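PDB 3VUP: beta-1,4-mannanase from Aplysia kurodai, which probably hydrolyses internal beta-1,4-mannosidic bonds of mannan as an enzyme of the sea hare's digestive fluid. Local coordinates for residues A[310-315]-A[341-346]; A[15-20]-A[317-322]. One frame throughout, in Å; residues are numbered along the deposited sequence.

Contact 1: residues A[310-315]-A[341-346]; sequences YVYNHG and KTSNGK. With SO4 (sulfate ion), chain E.
Tyr312 drives its phenol into the turn made by residues 341-346, and the hydroxyl there both gives and takes a hydrogen bond with main-chain atoms. Tyr312 OH donates to Gly345 O at 2.7 Å, from 25° off that carbonyl's plane, and accepts from Asn344 N at 2.9 Å; together the two bonds hold the hydroxyl in place. The ring itself is sandwiched. Lys341 CB lies over one face, 3.9 Å from the centroid, and Asn344 CB covers the opposite face at the same distance, both as CH-pi contacts displaced toward the rim. With CG anti to the backbone N (chi1 -168°), the ring of Tyr312 leaves helix 304-313 in the direction of the turn. This joins the end of a barrel helix to the loop that follows the last helix, 324-338, on the periphery of the (beta/alpha)8 TIM barrel. Asn344 adds a second tie: its ND2 donates to Tyr312 O at 2.9 Å, with the amide plane turned 65° from the ring, and also to Tyr316 O. Its OD1 is engaged by Arg15 NH1, while a water bridges that same oxygen to Gly315 O. Alongside the ring, the Lys341 chain bends twice near its end, and in one of its two modelled conformers, hence provisionally, Lys341 NZ reaches O3 of a sulfate, probably from the crystallisation liquor, at 2.8 Å. Sulfate O2 accepts from the backbone N atoms of both Thr342 and Ser343, and Ser343 OG donates to O1 at 2.7 Å.

Contact 2: residues A[15-20]-A[317-322]; sequences RVFLSG and AGAWSW
Leu18, Gly20 and the indole-bearing Trp320 meet along two parallel strands whose axes approach to 4.6 Å and diverge by only 15°. Leu18, opposite Gly318, bonds to Ala317 and Ala319, and Gly20, opposite Trp320, bonds to Ala319 and Ser321, as in a parallel ladder. Leu18 N donates to Ala317 O on a lone pair in the carbonyl plane, and Leu18 O receives Ala319 N at 2.7 Å, nearly in line with its C=O bond. Gly20 N donates to Ala319 O at 3.0 Å and Gly20 O accepts from Ser321 N at 3.1 Å. Strands 18-22 and 318-322 are the first and eighth of the closed eight-stranded sheet, so this pairing is the seam that closes the TIM barrel. On the face shared by Leu18 and Trp320, chi1 of -55° sets the Trp320 CG beside the backbone N, and the pyrrole end of the indole leans toward Leu18. Trp320 NE1 lies 3.8 Å from Leu18 CB, while Gly20 N sits at the indole edge, in plane. The absence of a side chain at Gly318 allows Leu18 O to come within 3.0 Å of Gly318 CA. Phe17 lays one ring face over that same CA, 3.8 Å from the centroid, in a CH-pi contact, and its CZ reaches Ala319 CB at 4.0 Å. At the N-terminal end of the ladder, a water bridges Val16 O and Ala317 O. Helix 304-313 packs through Val311 on Phe17 and Ala319, whereas Trp320 faces Ser58 and Arg60 of strand 58-65, and Leu18 touches Phe9 of strand 8-11.

In the fold
Contacts 1 and 2 have centres about 9 Å apart and lie on the same side of the chain's centre. Their segments alternate along the sequence: 15-20, 310-315, 317-322, 341-346. Helix 304-313 leads into strand 318-322. Contact 1 lies in the helix layer outside the barrel wall that contact 2 closes, its centre about 20 Å from the chain's centre against about 12 Å for contact 2. The two touch through a probable hydrogen bond from Lys346 N to Arg15 O and by packing of Val311 CG1 on Gly318 O; the rings of Tyr312 and Phe17 also meet. Thus the first barrel strand, the final barrel strand with its preceding helix, and the C-terminal loop come together where the barrel's ends join.

Contact 1: residues A[310-315]-A[341-346]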
ATOM      1  N   TYR A 310      17.419   9.084  -6.301  1.00  5.80           N
ATOM      2  CA  TYR A 310      17.646   7.807  -6.965  1.00  5.72           C
ATOM      3  C   TYR A 310      16.335   7.275  -7.537  1.00  5.01           C
ATOM      4  O   TYR A 310      16.262   6.871  -8.697  1.00  5.52           O
ATOM      5  CB  TYR A 310      18.278   6.775  -6.020  1.00  5.69           C
ATOM      6  CG  TYR A 310      18.663   5.530  -6.770  1.00  6.01           C
ATOM      7  CD1 TYR A 310      17.717   4.564  -7.076  1.00  6.27           C
ATOM      8  CD2 TYR A 310      19.958   5.344  -7.237  1.00  6.40           C
ATOM      9  CE1 TYR A 310      18.048   3.453  -7.814  1.00  6.85           C
ATOM     10  CE2 TYR A 310      20.305   4.220  -7.968  1.00  7.32           C
ATOM     11  CZ  TYR A 310      19.342   3.280  -8.259  1.00  7.19           C
ATOM     12  OH  TYR A 310      19.695   2.174  -8.992  1.00  8.49           O
ATOM     13  N   VAL A 311      15.292   7.260  -6.718  1.00  4.89           N
ATOM     14  CA  VAL A 311      14.018   6.728  -7.172  1.00  5.11           C
ATOM     15  C   VAL A 311      13.516   7.523  -8.379  1.00  5.04           C
ATOM     16  O   VAL A 311      13.124   6.950  -9.399  1.00  5.33           O
ATOM     17  CB  VAL A 311      12.965   6.726  -6.042  1.00  5.26           C
ATOM     18  CG1 VAL A 311      11.639   6.247  -6.564  1.00  5.35           C
ATOM     19  CG2 VAL A 311      13.415   5.854  -4.880  1.00  6.05           C
ATOM     20  N   TYR A 312      13.572   8.845  -8.270  1.00  5.37           N
ATOM     21  CA  TYR A 312      13.093   9.711  -9.335  1.00  5.42           C
ATOM     22  C   TYR A 312      13.850   9.475 -10.646  1.00  5.18           C
ATOM     23  O   TYR A 312      13.259   9.496 -11.727  1.00  6.00           O
ATOM     24  CB  TYR A 312      13.210  11.186  -8.912  1.00  5.79           C
ATOM     25  CG  TYR A 312      12.464  12.102  -9.854  1.00  5.71           C
ATOM     26  CD1 TYR A 312      11.137  12.455  -9.611  1.00  6.18           C
ATOM     27  CD2 TYR A 312      13.071  12.586 -11.009  1.00  6.22           C
ATOM     28  CE1 TYR A 312      10.441  13.264 -10.491  1.00  6.24           C
ATOM     29  CE2 TYR A 312      12.383  13.390 -11.885  1.00  6.15           C
ATOM     30  CZ  TYR A 312      11.070  13.723 -11.627  1.00  5.98           C
ATOM     31  OH  TYR A 312      10.379  14.520 -12.516  1.00  6.40           O
ATOM     32  N   ASN A 313      15.159   9.253 -10.530  1.00  5.66           N
ATOM     33  CA  ASN A 313      16.060   9.158 -11.676  1.00  6.18           C
ATOM     34  C   ASN A 313      16.168   7.770 -12.293  1.00  6.05           C
ATOM     35  O   ASN A 313      16.872   7.607 -13.293  1.00  6.97           O
ATOM     36  CB  ASN A 313      17.472   9.619 -11.293  1.00  7.18           C
ATOM     37  CG  ASN A 313      17.563  11.107 -11.050  1.00  9.61           C
ATOM     38  OD1 ASN A 313      16.806  11.894 -11.622  1.00 10.85           O
ATOM     39  ND2 ASN A 313      18.504  11.505 -10.208  1.00 10.60           N
ATOM     40  N   HIS A 314      15.491   6.774 -11.713  1.00  5.51           N
ATOM     41  CA  HIS A 314      15.609   5.402 -12.199  1.00  5.97           C
ATOM     42  C   HIS A 314      14.299   4.780 -12.650  1.00  6.17           C
ATOM     43  O   HIS A 314      14.112   3.571 -12.558  1.00  6.30           O
ATOM     44  CB  HIS A 314      16.355   4.525 -11.195  1.00  6.40           C
ATOM     45  CG  HIS A 314      17.796   4.891 -11.082  1.00  6.53           C
ATOM     46  ND1 HIS A 314      18.224   5.962 -10.330  1.00  6.58           N
ATOM     47  CD2 HIS A 314      18.898   4.381 -11.678  1.00  7.93           C
ATOM     48  CE1 HIS A 314      19.534   6.080 -10.448  1.00  7.28           C
ATOM     49  NE2 HIS A 314      19.969   5.129 -11.253  1.00  8.62           N
ATOM     50  N   GLY A 315      13.400   5.612 -13.166  1.00  6.00           N
ATOM     51  CA  GLY A 315      12.243   5.115 -13.895  1.00  6.70           C
ATOM     52  C   GLY A 315      11.055   4.725 -13.044  1.00  6.13           C
ATOM     53  O   GLY A 315      10.024   4.307 -13.577  1.00  6.89           O
ATOM     54  N   LYS A 341      11.491  18.797  -9.787  1.00  7.42           N
ATOM     55  CA  LYS A 341      11.903  17.983 -10.924  1.00  7.38           C
ATOM     56  C   LYS A 341      10.719  17.672 -11.821  1.00  7.61           C
ATOM     57  O   LYS A 341       9.603  17.460 -11.338  1.00  8.30           O
ATOM     58  CB  LYS A 341      12.554  16.684 -10.458  1.00  7.96           C
ATOM     59  CG  LYS A 341      13.777  16.901  -9.613  1.00  8.29           C
ATOM     60  CD  LYS A 341      14.564  15.629  -9.307  0.74  8.34           C
ATOM     61  CE  LYS A 341      15.303  15.093 -10.523  0.74  8.23           C
ATOM     62  NZ  LYS A 341      16.347  16.040 -10.995  0.74  9.06           N
ATOM     63  N   THR A 342      10.955  17.627 -13.128  1.00  8.05           N
ATOM     64  CA  THR A 342       9.849  17.450 -14.057  1.00  9.30           C
ATOM     65  C   THR A 342      10.058  16.356 -15.109  1.00  9.19           C
ATOM     66  O   THR A 342       9.096  15.942 -15.746  1.00 11.67           O
ATOM     67  CB  THR A 342       9.482  18.777 -14.759  1.00 11.61           C
ATOM     68  OG1 THR A 342      10.650  19.312 -15.387  1.00 13.02           O
ATOM     69  CG2 THR A 342       8.931  19.794 -13.755  1.00 12.41           C
ATOM     70  N   SER A 343      11.286  15.866 -15.275  1.00  8.31           N
ATOM     71  CA  SER A 343      11.590  14.932 -16.361  1.00  9.85           C
ATOM     72  C   SER A 343      10.949  13.547 -16.231  1.00  9.54           C
ATOM     73  O   SER A 343      10.781  12.843 -17.230  1.00 10.66           O
ATOM     74  CB  SER A 343      13.098  14.778 -16.538  1.00 11.13           C
ATOM     75  OG  SER A 343      13.681  14.105 -15.438  1.00 11.95           O
ATOM     76  N   ASN A 344      10.607  13.154 -15.008  1.00  8.16           N
ATOM     77  CA  ASN A 344       9.916  11.893 -14.764  1.00  7.64           C
ATOM     78  C   ASN A 344       8.631  12.178 -14.008  1.00  7.55           C
ATOM     79  O   ASN A 344       8.315  11.516 -13.020  1.00  8.41           O
ATOM     80  CB  ASN A 344      10.815  10.929 -13.983  1.00  7.99           C
ATOM     81  CG  ASN A 344      10.175   9.554 -13.767  1.00  8.32           C
ATOM     82  OD1 ASN A 344       9.290   9.126 -14.519  1.00  9.29           O
ATOM     83  ND2 ASN A 344      10.623   8.859 -12.731  1.00  7.65           N
ATOM     84  N   GLY A 345       7.889  13.169 -14.490  1.00  8.17           N
ATOM     85  CA  GLY A 345       6.637  13.573 -13.877  1.00  8.03           C
ATOM     86  C   GLY A 345       6.767  14.782 -12.971  1.00  7.82           C
ATOM     87  O   GLY A 345       7.761  14.945 -12.268  1.00  8.47           O
ATOM     88  N   LYS A 346       5.741  15.624 -12.990  1.00  7.90           N
ATOM     89  CA  LYS A 346       5.685  16.798 -12.140  1.00  8.68           C
ATOM     90  C   LYS A 346       5.143  16.416 -10.764  1.00  7.95           C
ATOM     91  O   LYS A 346       4.328  15.506 -10.636  1.00  8.16           O
ATOM     92  CB  LYS A 346       4.786  17.835 -12.807  1.00 10.93           C
ATOM     93  CG  LYS A 346       4.564  19.116 -12.039  1.00 13.83           C
ATOM     94  CD  LYS A 346       3.518  19.968 -12.735  1.00 16.18           C
ATOM     95  CE  LYS A 346       3.261  21.247 -11.968  1.00 18.33           C
ATOM     96  NZ  LYS A 346       2.264  22.086 -12.683  1.00 19.47           N
TER
HETATM   97  S   SO4 E 403      14.799  17.289 -13.960  1.00  9.52           S
HETATM   98  O1  SO4 E 403      14.952  15.843 -13.814  1.00 11.22           O
HETATM   99  O2  SO4 E 403      13.454  17.613 -14.430  1.00 11.29           O
HETATM  100  O3  SO4 E 403      15.073  17.934 -12.683  1.00 10.41           O
HETATM  101  O4  SO4 E 403      15.781  17.738 -14.949  1.00 11.48           O
HETATM  102  O   HOH W   1       8.319   6.448 -14.602  1.00 19.89           O

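Contact 2: residues A[15-20]-A[317-322]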
ATOM      1  N   ARG A  15       1.557  14.248 -16.460  1.00  7.93           N
ATOM      2  CA  ARG A  15       2.237  13.132 -15.828  1.00  7.93           C
ATOM      3  C   ARG A  15       2.713  13.581 -14.462  1.00  7.13           C
ATOM      4  O   ARG A  15       3.308  14.652 -14.332  1.00  7.64           O
ATOM      5  CB  ARG A  15       3.400  12.663 -16.699  0.57  9.31           C
ATOM      6  CG  ARG A  15       4.162  11.476 -16.151  0.57 10.42           C
ATOM      7  CD  ARG A  15       4.920  10.784 -17.261  0.57 12.48           C
ATOM      8  NE  ARG A  15       6.165  10.190 -16.793  0.57 13.96           N
ATOM      9  CZ  ARG A  15       7.050   9.602 -17.590  0.57 15.80           C
ATOM     10  NH1 ARG A  15       8.163   9.093 -17.084  0.57 16.11           N
ATOM     11  NH2 ARG A  15       6.818   9.522 -18.893  0.57 16.97           N
ATOM     12  N   VAL A  16       2.450  12.760 -13.451  1.00  6.59           N
ATOM     13  CA  VAL A  16       2.774  13.110 -12.075  1.00  7.24           C
ATOM     14  C   VAL A  16       3.665  12.035 -11.458  1.00  6.50           C
ATOM     15  O   VAL A  16       3.455  10.842 -11.693  1.00  8.41           O
ATOM     16  CB  VAL A  16       1.477  13.315 -11.220  1.00  8.56           C
ATOM     17  CG1 VAL A  16       0.613  12.065 -11.219  1.00  8.97           C
ATOM     18  CG2 VAL A  16       1.787  13.737  -9.799  1.00 10.31           C
ATOM     19  N   PHE A  17       4.651  12.469 -10.674  1.00  5.94           N
ATOM     20  CA  PHE A  17       5.460  11.579  -9.853  1.00  6.13           C
ATOM     21  C   PHE A  17       4.931  11.678  -8.431  1.00  6.02           C
ATOM     22  O   PHE A  17       4.731  12.786  -7.928  1.00  5.64           O
ATOM     23  CB  PHE A  17       6.929  12.003  -9.915  1.00  6.11           C
ATOM     24  CG  PHE A  17       7.856  11.129  -9.112  1.00  6.03           C
ATOM     25  CD1 PHE A  17       8.469  10.013  -9.679  1.00  6.40           C
ATOM     26  CD2 PHE A  17       8.121  11.428  -7.783  1.00  6.03           C
ATOM     27  CE1 PHE A  17       9.328   9.211  -8.936  1.00  6.01           C
ATOM     28  CE2 PHE A  17       8.974  10.643  -7.039  1.00  5.94           C
ATOM     29  CZ  PHE A  17       9.588   9.530  -7.619  1.00  5.91           C
ATOM     30  N   LEU A  18       4.692  10.535  -7.791  1.00  5.04           N
ATOM     31  CA  LEU A  18       4.124  10.535  -6.449  1.00  5.46           C
ATOM     32  C   LEU A  18       5.235  10.607  -5.410  1.00  5.89           C
ATOM     33  O   LEU A  18       5.989   9.651  -5.228  1.00  8.40           O
ATOM     34  CB  LEU A  18       3.270   9.286  -6.233  1.00  5.63           C
ATOM     35  CG  LEU A  18       2.148   9.081  -7.255  1.00  6.75           C
ATOM     36  CD1 LEU A  18       1.446   7.761  -7.022  1.00  7.58           C
ATOM     37  CD2 LEU A  18       1.148  10.214  -7.186  1.00  8.42           C
ATOM     38  N   SER A  19       5.339  11.743  -4.730  1.00  5.31           N
ATOM     39  CA  SER A  19       6.419  11.984  -3.787  1.00  5.39           C
ATOM     40  C   SER A  19       5.859  12.272  -2.404  1.00  4.75           C
ATOM     41  O   SER A  19       5.030  13.171  -2.242  1.00  5.54           O
ATOM     42  CB  SER A  19       7.221  13.204  -4.239  1.00  6.54           C
ATOM     43  OG  SER A  19       8.202  13.519  -3.273  1.00  6.34           O
ATOM     44  N   GLY A  20       6.304  11.540  -1.392  1.00  5.09           N
ATOM     45  CA  GLY A  20       5.821  11.823  -0.061  1.00  5.32           C
ATOM     46  C   GLY A  20       6.303  10.780   0.909  1.00  4.75           C
ATOM     47  O   GLY A  20       7.475  10.385   0.902  1.00  4.92           O
ATOM     48  N   ALA A 317       7.850   5.295 -10.381  1.00  5.38           N
ATOM     49  CA  ALA A 317       6.680   6.158 -10.513  1.00  5.42           C
ATOM     50  C   ALA A 317       6.383   6.987  -9.268  1.00  5.46           C
ATOM     51  O   ALA A 317       5.567   7.908  -9.310  1.00  5.46           O
ATOM     52  CB  ALA A 317       5.467   5.319 -10.879  1.00  6.40           C
ATOM     53  N   GLY A 318       7.040   6.668  -8.163  1.00  5.44           N
ATOM     54  CA  GLY A 318       6.832   7.385  -6.927  1.00  5.22           C
ATOM     55  C   GLY A 318       7.807   6.942  -5.859  1.00  4.89           C
ATOM     56  O   GLY A 318       8.455   5.900  -5.999  1.00  4.85           O
ATOM     57  N   ALA A 319       7.899   7.740  -4.799  1.00  4.92           N
ATOM     58  CA  ALA A 319       8.804   7.502  -3.684  1.00  5.00           C
ATOM     59  C   ALA A 319       8.099   7.939  -2.414  1.00  4.77           C
ATOM     60  O   ALA A 319       7.771   9.121  -2.257  1.00  5.29           O
ATOM     61  CB  ALA A 319      10.085   8.316  -3.855  1.00  5.68           C
ATOM     62  N   TRP A 320       7.869   6.981  -1.516  1.00  4.72           N
ATOM     63  CA  TRP A 320       7.272   7.261  -0.211  1.00  5.19           C
ATOM     64  C   TRP A 320       8.219   6.761   0.875  1.00  4.76           C
ATOM     65  O   TRP A 320       8.417   5.545   1.026  1.00  5.24           O
ATOM     66  CB  TRP A 320       5.911   6.570  -0.033  1.00  5.35           C
ATOM     67  CG  TRP A 320       4.891   6.867  -1.088  1.00  5.53           C
ATOM     68  CD1 TRP A 320       4.757   8.007  -1.809  1.00  7.12           C
ATOM     69  CD2 TRP A 320       3.851   5.990  -1.535  1.00  5.28           C
ATOM     70  NE1 TRP A 320       3.699   7.897  -2.683  1.00  7.80           N
ATOM     71  CE2 TRP A 320       3.123   6.668  -2.529  1.00  6.48           C
ATOM     72  CE3 TRP A 320       3.464   4.702  -1.182  1.00  4.80           C
ATOM     73  CZ2 TRP A 320       2.032   6.091  -3.177  1.00  6.97           C
ATOM     74  CZ3 TRP A 320       2.387   4.130  -1.829  1.00  5.64           C
ATOM     75  CH2 TRP A 320       1.679   4.822  -2.811  1.00  6.42           C
ATOM     76  N   SER A 321       8.804   7.684   1.633  1.00  4.77           N
ATOM     77  CA  SER A 321       9.691   7.293   2.723  1.00  5.16           C
ATOM     78  C   SER A 321       8.893   6.768   3.928  1.00  5.03           C
ATOM     79  O   SER A 321       7.674   6.982   4.034  1.00  5.17           O
ATOM     80  CB  SER A 321      10.597   8.459   3.119  1.00  5.08           C
ATOM     81  OG  SER A 321       9.835   9.610   3.431  1.00  5.98           O
ATOM     82  N   TRP A 322       9.584   6.075   4.830  1.00  4.75           N
ATOM     83  CA  TRP A 322       8.941   5.392   5.951  1.00  5.06           C
ATOM     84  C   TRP A 322       8.949   6.171   7.273  1.00  4.68           C
ATOM     85  O   TRP A 322      10.007   6.485   7.813  1.00  5.15           O
ATOM     86  CB  TRP A 322       9.597   4.015   6.168  1.00  5.25           C
ATOM     87  CG  TRP A 322       9.030   3.328   7.366  1.00  4.98           C
ATOM     88  CD1 TRP A 322       9.670   3.081   8.547  1.00  5.60           C
ATOM     89  CD2 TRP A 322       7.680   2.867   7.535  1.00  5.33           C
ATOM     90  NE1 TRP A 322       8.805   2.483   9.436  1.00  5.59           N
ATOM     91  CE2 TRP A 322       7.581   2.337   8.840  1.00  5.91           C
ATOM     92  CE3 TRP A 322       6.553   2.836   6.703  1.00  5.66           C
ATOM     93  CZ2 TRP A 322       6.398   1.783   9.338  1.00  6.46           C
ATOM     94  CZ3 TRP A 322       5.372   2.287   7.202  1.00  5.91           C
ATOM     95  CH2 TRP A 322       5.306   1.769   8.510  1.00  6.58           C
TER
HETATM   96  O   HOH W   2       4.887   8.606 -11.912  1.00  9.02           O